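Local coordinates for protein beta-fructofuranosidase (PDB 3WPU) that belongs to the levansucrase/invertase family of the beta-fructosidase clan, whose members are built on a five-bladed beta-propeller, at residues 37-42 / 50-55; 119-124 / 128-133; 453-458 / 471-476; 458-461 / 465-468. All blocks are in the same frame, centred on the assembly; numbering follows the deposited sequence. Where two conformers were deposited one is given.

Interaction 1 of 4, residues 37-42 / 50-55; sequences QRMSDP and SMPASV
S40 and S50 meet through their hydroxyls, OG to OG at 2.7 Å, either of which could be the donor. OG of S40 points away from its own backbone N (chi1 -179°), and this turns it toward S50. S50 OG is also hydrogen-bonded to T397 O and L399 N. The backbones are joined by D41 N, which donates to S50 O at 2.8 Å. One water donates to both M39 O and S50 O, 2.9 Å from each, so S50 O receives a backbone N-H and a water together. The apolar part is carried by the methyl end of M39: its CE lies 4.0 Å from M51 CE and equally far from P52 CD, while V55 CG2 is slightly more distant. The M39 chain bends at its last torsion and crosses the P52 ring at about a right angle. M51, curled at chi2 and chi3, brings SD to 3.8 Å from S40 CB. The contact folds the chain leaving helix 30-38 back onto the loop that leads to strand 72-81, and M51 and V55 rest on L391 of strand 391-394.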
loop_
_atom_site.group_PDB
_atom_site.type_symbol
_atom_site.label_atom_id
_atom_site.label_comp_id
_atom_site.label_asym_id
_atom_site.label_seq_id
_atom_site.Cartn_x
_atom_site.Cartn_y
_atom_site.Cartn_z
ATOM N N GLN A 37 -14.682 16.870 7.273
ATOM C CA GLN A 37 -15.709 17.833 6.804
ATOM C C GLN A 37 -15.386 19.257 7.274
ATOM O O GLN A 37 -15.632 20.242 6.578
ATOM C CB GLN A 37 -17.103 17.421 7.282
ATOM C CG GLN A 37 -17.510 16.074 6.757
ATOM C CD GLN A 37 -18.747 15.538 7.427
ATOM O OE1 GLN A 37 -19.741 16.270 7.599
ATOM N NE2 GLN A 37 -18.702 14.267 7.822
ATOM N N ARG A 38 -14.833 19.392 8.480
ATOM C CA ARG A 38 -14.474 20.712 8.986
ATOM C C ARG A 38 -13.392 21.372 8.142
ATOM O O ARG A 38 -13.339 22.585 8.054
ATOM C CB ARG A 38 -13.992 20.615 10.445
ATOM C CG ARG A 38 -15.050 20.118 11.415
ATOM C CD ARG A 38 -14.570 20.144 12.867
ATOM N NE ARG A 38 -14.429 21.512 13.369
ATOM C CZ ARG A 38 -13.677 21.866 14.409
ATOM N NH1 ARG A 38 -12.967 20.967 15.075
ATOM N NH2 ARG A 38 -13.611 23.147 14.791
ATOM N N MET A 39 -12.511 20.560 7.553
ATOM C CA MET A 39 -11.389 21.050 6.787
ATOM C C MET A 39 -11.813 21.441 5.378
ATOM O O MET A 39 -11.061 22.104 4.692
ATOM C CB MET A 39 -10.315 19.974 6.695
ATOM C CG MET A 39 -9.648 19.592 8.018
ATOM S SD MET A 39 -8.864 17.958 7.913
ATOM C CE MET A 39 -8.436 18.095 6.160
ATOM N N SER A 40 -13.010 21.036 4.974
ATOM C CA SER A 40 -13.473 21.263 3.605
ATOM C C SER A 40 -14.061 22.653 3.475
ATOM O O SER A 40 -14.640 23.184 4.425
ATOM C CB SER A 40 -14.517 20.209 3.236
ATOM O OG SER A 40 -14.995 20.373 1.900
ATOM N N ASP A 41 -13.921 23.236 2.289
ATOM C CA ASP A 41 -14.368 24.597 2.022
ATOM C C ASP A 41 -15.776 24.521 1.454
ATOM O O ASP A 41 -15.942 24.032 0.350
ATOM C CB ASP A 41 -13.440 25.256 1.002
ATOM C CG ASP A 41 -13.877 26.674 0.622
ATOM O OD1 ASP A 41 -14.947 27.153 1.078
ATOM O OD2 ASP A 41 -13.118 27.299 -0.159
ATOM N N PRO A 42 -16.787 25.008 2.200
ATOM C CA PRO A 42 -18.156 24.848 1.741
ATOM C C PRO A 42 -18.479 25.702 0.518
ATOM O O PRO A 42 -19.507 25.466 -0.104
ATOM C CB PRO A 42 -19.001 25.272 2.953
ATOM C CG PRO A 42 -18.105 26.153 3.738
ATOM C CD PRO A 42 -16.719 25.635 3.529
ATOM N N SER A 50 -12.232 21.090 -2.785
ATOM C CA SER A 50 -12.654 21.733 -1.540
ATOM C C SER A 50 -11.716 21.455 -0.368
ATOM O O SER A 50 -11.922 22.023 0.706
ATOM C CB SER A 50 -14.071 21.311 -1.146
ATOM O OG SER A 50 -14.152 19.969 -0.672
ATOM N N MET A 51 -10.740 20.576 -0.563
ATOM C CA MET A 51 -9.840 20.150 0.533
ATOM C C MET A 51 -8.595 21.020 0.543
ATOM O O MET A 51 -8.241 21.632 -0.474
ATOM C CB MET A 51 -9.467 18.664 0.383
ATOM C CG MET A 51 -10.658 17.707 0.377
ATOM S SD MET A 51 -11.807 17.921 1.747
ATOM C CE MET A 51 -10.867 17.256 3.138
ATOM N N PRO A 52 -7.901 21.081 1.685
ATOM C CA PRO A 52 -6.721 21.937 1.732
ATOM C C PRO A 52 -5.617 21.421 0.814
ATOM O O PRO A 52 -5.418 20.207 0.675
ATOM C CB PRO A 52 -6.281 21.850 3.202
ATOM C CG PRO A 52 -7.526 21.496 3.939
ATOM C CD PRO A 52 -8.235 20.551 3.010
ATOM N N ALA A 53 -4.904 22.344 0.177
ATOM C CA ALA A 53 -3.885 21.977 -0.807
ATOM C C ALA A 53 -2.781 21.139 -0.173
ATOM O O ALA A 53 -2.246 20.221 -0.805
ATOM C CB ALA A 53 -3.299 23.221 -1.462
ATOM N N SER A 54 -2.500 21.403 1.089
ATOM C CA SER A 54 -1.396 20.705 1.766
ATOM C C SER A 54 -1.642 19.209 1.993
ATOM O O SER A 54 -0.702 18.473 2.287
ATOM C CB SER A 54 -1.042 21.372 3.094
ATOM O OG SER A 54 -2.130 21.279 4.002
ATOM N N VAL A 55 -2.892 18.770 1.922
ATOM C CA VAL A 55 -3.214 17.367 2.082
ATOM C C VAL A 55 -3.937 16.803 0.855
ATOM O O VAL A 55 -4.604 15.761 0.926
ATOM C CB VAL A 55 -4.040 17.126 3.375
ATOM C CG1 VAL A 55 -3.203 17.428 4.612
ATOM C CG2 VAL A 55 -5.360 17.878 3.366
HETATM O O HOH W 1 -10.186 23.640 2.391
#

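Interaction 2 of 4, residues 119-124 / 128-133; sequences FYRPAG and AERPEN
A chi1 of 72° in R121 and a chi4 of -87° in R130 bring the two guanidinium groups together. The first sets R121 CG between the backbone N and the carbonyl carbon, and the chain then runs straight to its guanidinium. R130 is equally extended as far as NE, but its last torsion swings the terminal group out of the line of the chain and lays it flat over R121. The two side chains cross at about a right angle. Their guanidinium planes are only 3° from parallel, with centres 3.7 Å apart. R130 NE sits over the middle of the R121 group, 3.4 Å from R121 CZ, and R130 CD lies over the same face, 3.3 Å from R121 NH1. Over the aliphatic part of R121, R130 NH1 lies 3.4 Å from R121 CD. While its face is stacked, the R130 guanidinium uses its end for hydrogen bonding: NH1 and NH2 both donate to P122 O, each at 2.8 Å. The oxygen is in the guanidinium plane and the nitrogens are in the carbonyl plane; this forked pair of bonds holds the end of the group on the carbonyl, and the stack on R121 sets the tilt of its plane. R121 is held separately, by salt bridges from NE to E94 and from NH2 to D483 and by a bond from NH1 to G134 O. A long, weak ion pair joins R130 to E94. In this connection between strands 115-122 and 137-141, the like-charged stack is probably tolerated because acceptors engage the edges of both groups and two carboxylates lie at R121.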
loop_
_atom_site.group_PDB
_atom_site.type_symbol
_atom_site.label_atom_id
_atom_site.label_comp_id
_atom_site.label_asym_id
_atom_site.label_seq_id
_atom_site.Cartn_x
_atom_site.Cartn_y
_atom_site.Cartn_z
ATOM N N PHE A 119 8.118 -5.884 -13.200
ATOM C CA PHE A 119 8.759 -4.990 -14.160
ATOM C C PHE A 119 10.184 -4.766 -13.681
ATOM O O PHE A 119 10.482 -4.938 -12.491
ATOM C CB PHE A 119 8.050 -3.639 -14.247
ATOM C CG PHE A 119 6.645 -3.663 -14.821
ATOM C CD1 PHE A 119 6.439 -3.325 -16.150
ATOM C CD2 PHE A 119 5.547 -3.947 -14.031
ATOM C CE1 PHE A 119 5.156 -3.288 -16.683
ATOM C CE2 PHE A 119 4.258 -3.910 -14.553
ATOM C CZ PHE A 119 4.074 -3.598 -15.894
ATOM N N TYR A 120 11.065 -4.373 -14.597
ATOM C CA TYR A 120 12.432 -4.005 -14.246
ATOM C C TYR A 120 12.959 -2.890 -15.138
ATOM O O TYR A 120 12.440 -2.647 -16.259
ATOM C CB TYR A 120 13.340 -5.224 -14.285
ATOM C CG TYR A 120 13.394 -5.929 -15.616
ATOM C CD1 TYR A 120 14.331 -5.569 -16.573
ATOM C CD2 TYR A 120 12.527 -6.989 -15.895
ATOM C CE1 TYR A 120 14.392 -6.231 -17.790
ATOM C CE2 TYR A 120 12.571 -7.640 -17.112
ATOM C CZ TYR A 120 13.507 -7.273 -18.038
ATOM O OH TYR A 120 13.543 -7.954 -19.247
ATOM N N ARG A 121 13.948 -2.170 -14.628
ATOM C CA ARG A 121 14.601 -1.110 -15.394
ATOM C C ARG A 121 15.984 -0.882 -14.815
ATOM O O ARG A 121 16.238 -1.243 -13.667
ATOM C CB ARG A 121 13.780 0.183 -15.383
ATOM C CG ARG A 121 13.770 0.912 -14.052
ATOM C CD ARG A 121 12.871 2.143 -14.067
ATOM N NE ARG A 121 12.883 2.795 -12.753
ATOM C CZ ARG A 121 12.221 3.903 -12.452
ATOM N NH1 ARG A 121 11.477 4.524 -13.355
ATOM N NH2 ARG A 121 12.277 4.375 -11.222
ATOM N N PRO A 122 16.876 -0.272 -15.597
ATOM C CA PRO A 122 18.220 -0.002 -15.087
ATOM C C PRO A 122 18.205 0.892 -13.839
ATOM O O PRO A 122 17.475 1.885 -13.765
ATOM C CB PRO A 122 18.891 0.731 -16.251
ATOM C CG PRO A 122 18.135 0.281 -17.462
ATOM C CD PRO A 122 16.714 0.193 -16.981
ATOM N N ALA A 123 19.019 0.522 -12.864
ATOM C CA ALA A 123 19.202 1.306 -11.665
ATOM C C ALA A 123 20.035 2.577 -11.935
ATOM O O ALA A 123 20.796 2.652 -12.907
ATOM C CB ALA A 123 19.880 0.453 -10.593
ATOM N N GLY A 124 19.861 3.573 -11.079
ATOM C CA GLY A 124 20.767 4.734 -11.017
ATOM C C GLY A 124 20.620 5.812 -12.069
ATOM O O GLY A 124 21.558 6.593 -12.285
ATOM N N ALA A 128 14.203 12.380 -14.380
ATOM C CA ALA A 128 14.153 13.287 -15.528
ATOM C C ALA A 128 14.876 12.763 -16.778
ATOM O O ALA A 128 14.578 13.202 -17.896
ATOM C CB ALA A 128 14.730 14.646 -15.140
ATOM N N GLU A 129 15.833 11.851 -16.594
ATOM C CA GLU A 129 16.594 11.303 -17.718
ATOM C C GLU A 129 16.052 9.945 -18.203
ATOM O O GLU A 129 16.562 9.366 -19.163
ATOM C CB GLU A 129 18.062 11.175 -17.337
ATOM C CG GLU A 129 18.722 12.499 -16.982
ATOM C CD GLU A 129 20.160 12.331 -16.515
ATOM O OE1 GLU A 129 20.580 13.053 -15.581
ATOM O OE2 GLU A 129 20.867 11.472 -17.080
ATOM N N ARG A 130 15.009 9.442 -17.561
ATOM C CA ARG A 130 14.411 8.203 -18.022
ATOM C C ARG A 130 13.407 8.473 -19.121
ATOM O O ARG A 130 12.969 9.602 -19.280
ATOM C CB ARG A 130 13.740 7.491 -16.867
ATOM C CG ARG A 130 14.740 6.954 -15.862
ATOM C CD ARG A 130 14.011 6.037 -14.918
ATOM N NE ARG A 130 14.833 5.576 -13.807
ATOM C CZ ARG A 130 15.622 4.508 -13.819
ATOM N NH1 ARG A 130 15.761 3.759 -14.905
ATOM N NH2 ARG A 130 16.299 4.208 -12.723
ATOM N N PRO A 131 13.024 7.433 -19.872
ATOM C CA PRO A 131 11.938 7.615 -20.821
ATOM C C PRO A 131 10.698 8.150 -20.107
ATOM O O PRO A 131 10.547 7.936 -18.891
ATOM C CB PRO A 131 11.697 6.196 -21.358
ATOM C CG PRO A 131 13.004 5.495 -21.153
ATOM C CD PRO A 131 13.545 6.052 -19.881
ATOM N N GLU A 132 9.834 8.825 -20.854
ATOM C CA GLU A 132 8.666 9.480 -20.279
ATOM C C GLU A 132 7.804 8.509 -19.463
ATOM O O GLU A 132 7.313 8.878 -18.392
ATOM C CB GLU A 132 7.807 10.128 -21.374
ATOM C CG GLU A 132 6.744 11.056 -20.804
ATOM C CD GLU A 132 5.637 11.388 -21.786
ATOM O OE1 GLU A 132 5.428 10.617 -22.750
ATOM O OE2 GLU A 132 4.949 12.406 -21.560
ATOM N N ASN A 133 7.630 7.275 -19.944
ATOM C CA ASN A 133 6.727 6.339 -19.286
ATOM C C ASN A 133 7.399 5.597 -18.122
ATOM O O ASN A 133 6.812 4.659 -17.580
ATOM C CB ASN A 133 6.115 5.344 -20.282
ATOM C CG ASN A 133 7.066 4.234 -20.671
ATOM O OD1 ASN A 133 8.292 4.335 -20.497
ATOM N ND2 ASN A 133 6.501 3.158 -21.208
#

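Interaction 3 of 4, residues 453-458 / 471-476; sequences TVKMDI and YSYGSE
K455 lies on strand 454-458 of a four-stranded antiparallel sheet, consistent with one blade of the family's beta-propeller, and its side chain packs against the Y473 ring from the loop that follows strand 467-469. The core of the contact is CH-pi: K455 CB stands over one face of the ring, 3.9 Å from its centroid and 22° off the normal, displaced toward the rim beside CG. With its CG anti to the backbone N (chi1 -178°), the lysine runs on across that face, and its CD comes 3.6 Å from Y473 CD1. The two side chains cross at about a right angle. Beyond CD the chain bends at chi4 and carries the ammonium away from the tyrosine, where NZ forms a salt bridge with D457 OD1 at 2.7 Å, on the syn side of the carboxylate. D470 supplies a second carboxylate, so the charge is held between two acidic groups while the methylenes serve the ring. Y473 also rests on L430 of strand 430-434, the next strand of the sheet. At the ring's edge, close to its plane, T453 O approaches Y473 CE2 to 3.5 Å.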
loop_
_atom_site.group_PDB
_atom_site.type_symbol
_atom_site.label_atom_id
_atom_site.label_comp_id
_atom_site.label_asym_id
_atom_site.label_seq_id
_atom_site.Cartn_x
_atom_site.Cartn_y
_atom_site.Cartn_z
ATOM N N THR A 453 5.032 10.059 -9.397
ATOM C CA THR A 453 5.349 9.964 -7.995
ATOM C C THR A 453 5.346 11.372 -7.409
ATOM O O THR A 453 5.805 12.318 -8.061
ATOM C CB THR A 453 6.692 9.295 -7.887
ATOM O OG1 THR A 453 6.541 7.952 -8.352
ATOM C CG2 THR A 453 7.234 9.287 -6.438
ATOM N N VAL A 454 4.841 11.496 -6.188
ATOM C CA VAL A 454 4.718 12.798 -5.555
ATOM C C VAL A 454 5.468 12.749 -4.249
ATOM O O VAL A 454 6.001 11.720 -3.905
ATOM C CB VAL A 454 3.247 13.250 -5.365
ATOM C CG1 VAL A 454 2.575 13.424 -6.717
ATOM C CG2 VAL A 454 2.455 12.294 -4.478
ATOM N N LYS A 455 5.555 13.890 -3.575
ATOM C CA LYS A 455 6.374 13.980 -2.367
ATOM C C LYS A 455 5.557 14.583 -1.227
ATOM O O LYS A 455 5.068 15.710 -1.317
ATOM C CB LYS A 455 7.640 14.819 -2.636
ATOM C CG LYS A 455 8.580 14.917 -1.444
ATOM C CD LYS A 455 9.903 15.546 -1.862
ATOM C CE LYS A 455 10.808 15.793 -0.666
ATOM N NZ LYS A 455 10.468 17.054 0.068
ATOM N N MET A 456 5.483 13.848 -0.120
ATOM C CA MET A 456 4.738 14.262 1.035
ATOM C C MET A 456 5.739 14.428 2.162
ATOM O O MET A 456 6.429 13.477 2.518
ATOM C CB MET A 456 3.700 13.186 1.382
ATOM C CG MET A 456 2.853 13.510 2.594
ATOM S SD MET A 456 1.647 12.216 2.942
ATOM C CE MET A 456 2.713 10.797 3.219
ATOM N N ASP A 457 5.826 15.641 2.702
ATOM C CA ASP A 457 6.707 15.896 3.848
ATOM C C ASP A 457 6.010 15.498 5.131
ATOM O O ASP A 457 4.899 15.945 5.425
ATOM C CB ASP A 457 7.147 17.338 3.855
ATOM C CG ASP A 457 8.036 17.666 2.657
ATOM O OD1 ASP A 457 8.677 16.729 2.113
ATOM O OD2 ASP A 457 8.093 18.841 2.268
ATOM N N ILE A 458 6.681 14.657 5.907
ATOM C CA ILE A 458 6.077 14.059 7.093
ATOM C C ILE A 458 6.684 14.708 8.332
ATOM O O ILE A 458 7.891 14.709 8.503
ATOM C CB ILE A 458 6.303 12.535 7.116
ATOM C CG1 ILE A 458 5.604 11.889 5.910
ATOM C CG2 ILE A 458 5.802 11.938 8.429
ATOM C CD1 ILE A 458 6.007 10.464 5.610
ATOM N N TYR A 471 4.893 20.913 -3.148
ATOM C CA TYR A 471 4.574 21.394 -4.497
ATOM C C TYR A 471 5.811 21.915 -5.272
ATOM O O TYR A 471 5.691 22.284 -6.446
ATOM C CB TYR A 471 3.474 22.445 -4.432
ATOM C CG TYR A 471 2.095 21.875 -4.180
ATOM C CD1 TYR A 471 1.329 21.384 -5.229
ATOM C CD2 TYR A 471 1.567 21.819 -2.892
ATOM C CE1 TYR A 471 0.058 20.862 -5.007
ATOM C CE2 TYR A 471 0.308 21.304 -2.657
ATOM C CZ TYR A 471 -0.446 20.835 -3.714
ATOM O OH TYR A 471 -1.712 20.341 -3.470
ATOM N N SER A 472 6.991 21.907 -4.646
ATOM C CA SER A 472 8.224 22.302 -5.328
ATOM C C SER A 472 8.887 21.095 -5.987
ATOM O O SER A 472 9.838 21.243 -6.750
ATOM C CB SER A 472 9.204 22.965 -4.367
ATOM O OG SER A 472 9.712 22.027 -3.432
ATOM N N TYR A 473 8.397 19.902 -5.669
ATOM C CA TYR A 473 8.932 18.658 -6.214
ATOM C C TYR A 473 8.498 18.510 -7.652
ATOM O O TYR A 473 7.317 18.617 -7.965
ATOM C CB TYR A 473 8.441 17.480 -5.367
ATOM C CG TYR A 473 8.956 16.107 -5.762
ATOM C CD1 TYR A 473 10.263 15.713 -5.486
ATOM C CD2 TYR A 473 8.104 15.166 -6.306
ATOM C CE1 TYR A 473 10.720 14.442 -5.822
ATOM C CE2 TYR A 473 8.542 13.892 -6.618
ATOM C CZ TYR A 473 9.854 13.541 -6.388
ATOM O OH TYR A 473 10.288 12.280 -6.696
ATOM N N GLY A 474 9.450 18.253 -8.541
ATOM C CA GLY A 474 9.126 18.026 -9.937
ATOM C C GLY A 474 8.409 19.208 -10.560
ATOM O O GLY A 474 8.809 20.372 -10.365
ATOM N N SER A 475 7.365 18.904 -11.323
ATOM C CA SER A 475 6.534 19.934 -11.922
ATOM C C SER A 475 5.294 20.157 -11.058
ATOM O O SER A 475 4.329 19.383 -11.116
ATOM C CB SER A 475 6.134 19.557 -13.339
ATOM O OG SER A 475 5.342 20.585 -13.899
ATOM N N GLU A 476 5.353 21.207 -10.240
ATOM C CA GLU A 476 4.253 21.578 -9.329
ATOM C C GLU A 476 3.785 20.375 -8.509
ATOM O O GLU A 476 2.587 20.142 -8.307
ATOM C CB GLU A 476 3.086 22.215 -10.100
ATOM C CG GLU A 476 2.226 23.114 -9.215
ATOM C CD GLU A 476 1.145 23.869 -9.977
ATOM O OE1 GLU A 476 0.397 24.609 -9.331
ATOM O OE2 GLU A 476 1.030 23.710 -11.195
#

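Interaction 4 of 4, residues 458-461 / 465-468; sequences IGVG and TKTA
K466 O is gripped by two successive backbone N-H groups, those of G459 and V460. The G459 bond is the shorter, 2.7 Å from N to O; its nitrogen lies nearly on the line of the carbonyl (C=O...N 170°), though the N-H itself is bent away from it. V460 N, at 3.2 Å from the same oxygen, sits well above the carbonyl plane, away from the lone pairs. Its N-H is nevertheless the straighter of the two (155°), so the donors share the acceptor from different directions. G459 takes positive phi, a conformation that glycine adopts readily, as the chain turns away from its strand here. One step back, I458 and T467 form an antiparallel non-hydrogen-bonded pair with CA atoms 4.6 Å apart and side chains on the same face of the sheet. T467 CG2 lies 4.2 Å from I458 CA, whereas its hydroxyl turns elsewhere and bonds to N386. V460 leans back over residues 465-468. Its CG1, anti to the backbone N (chi1 168°), comes 4.1 Å from K466 CE, and its CG2 packs on A468 CB at 3.8 Å. The K466 chain crosses V460 at a slant and then bends at chi4, leading its ammonium away from the contact. On the buried face I458 continues onto Y350 and F352 of strand 348-355, and T467 touches L385 of helix 385-388. These features mark the end of a beta-hairpin: strands 454-458 and 467-469 are consecutive, antiparallel neighbours, and 467-469 is an outermost strand of their four-stranded sheet.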
loop_
_atom_site.group_PDB
_atom_site.type_symbol
_atom_site.label_atom_id
_atom_site.label_comp_id
_atom_site.label_asym_id
_atom_site.label_seq_id
_atom_site.Cartn_x
_atom_site.Cartn_y
_atom_site.Cartn_z
ATOM N N ILE A 458 6.681 14.657 5.907
ATOM C CA ILE A 458 6.077 14.059 7.093
ATOM C C ILE A 458 6.684 14.708 8.332
ATOM O O ILE A 458 7.891 14.709 8.503
ATOM C CB ILE A 458 6.303 12.535 7.116
ATOM C CG1 ILE A 458 5.604 11.889 5.910
ATOM C CG2 ILE A 458 5.802 11.938 8.429
ATOM C CD1 ILE A 458 6.007 10.464 5.610
ATOM N N GLY A 459 5.829 15.306 9.150
ATOM C CA GLY A 459 6.248 15.993 10.375
ATOM C C GLY A 459 6.693 17.436 10.238
ATOM O O GLY A 459 7.761 17.813 10.714
ATOM N N VAL A 460 5.832 18.258 9.671
ATOM C CA VAL A 460 6.143 19.637 9.300
ATOM C C VAL A 460 6.225 20.569 10.496
ATOM O O VAL A 460 5.426 20.485 11.425
ATOM C CB VAL A 460 5.074 20.153 8.311
ATOM C CG1 VAL A 460 5.174 21.659 8.108
ATOM C CG2 VAL A 460 5.222 19.411 6.997
ATOM N N GLY A 461 7.216 21.458 10.464
ATOM C CA GLY A 461 7.380 22.480 11.495
ATOM C C GLY A 461 7.645 21.918 12.878
ATOM O O GLY A 461 7.253 22.513 13.884
ATOM N N THR A 465 2.562 15.222 13.919
ATOM C CA THR A 465 1.186 14.931 13.530
ATOM C C THR A 465 0.788 15.612 12.232
ATOM O O THR A 465 -0.336 15.426 11.800
ATOM C CB THR A 465 0.153 15.330 14.613
ATOM O OG1 THR A 465 -0.015 16.755 14.660
ATOM C CG2 THR A 465 0.569 14.804 15.992
ATOM N N LYS A 466 1.675 16.434 11.662
ATOM C CA LYS A 466 1.363 17.232 10.471
ATOM C C LYS A 466 2.130 16.707 9.250
ATOM O O LYS A 466 3.305 16.347 9.347
ATOM C CB LYS A 466 1.745 18.687 10.738
ATOM C CG LYS A 466 1.246 19.689 9.715
ATOM C CD LYS A 466 1.289 21.104 10.305
ATOM C CE LYS A 466 1.248 22.163 9.222
ATOM N NZ LYS A 466 -0.091 22.208 8.578
ATOM N N THR A 467 1.483 16.736 8.084
ATOM C CA THR A 467 2.141 16.456 6.830
ATOM C C THR A 467 1.761 17.548 5.835
ATOM O O THR A 467 0.765 18.248 6.035
ATOM C CB THR A 467 1.718 15.088 6.222
ATOM O OG1 THR A 467 0.336 15.123 5.808
ATOM C CG2 THR A 467 1.906 13.980 7.197
ATOM N N ALA A 468 2.557 17.682 4.777
ATOM C CA ALA A 468 2.300 18.677 3.739
ATOM C C ALA A 468 2.866 18.211 2.429
ATOM O O ALA A 468 4.034 17.822 2.332
ATOM C CB ALA A 468 2.909 20.028 4.100
#

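Overall arrangement
Along the chain interaction 1 comes first, then interaction 2, then interactions 3 and 4, which both start from strand 454-458 and share I458. The last two have centres about 14 Å apart and belong to one antiparallel sheet, where D457 N bonds to A468 O at 2.8 Å. Interaction 1, though far earlier in sequence, touches both: A53 O meets Y471 OH, and S54 and V55 pack against A468 and T467. The N-terminal loop after helix 30-38 is thereby tied to the hairpin. Interaction 2, on strand 115-122 in a different sheet, stays apart, its nearest atoms about 7 Å from interaction 3 and about 23 Å from interaction 1.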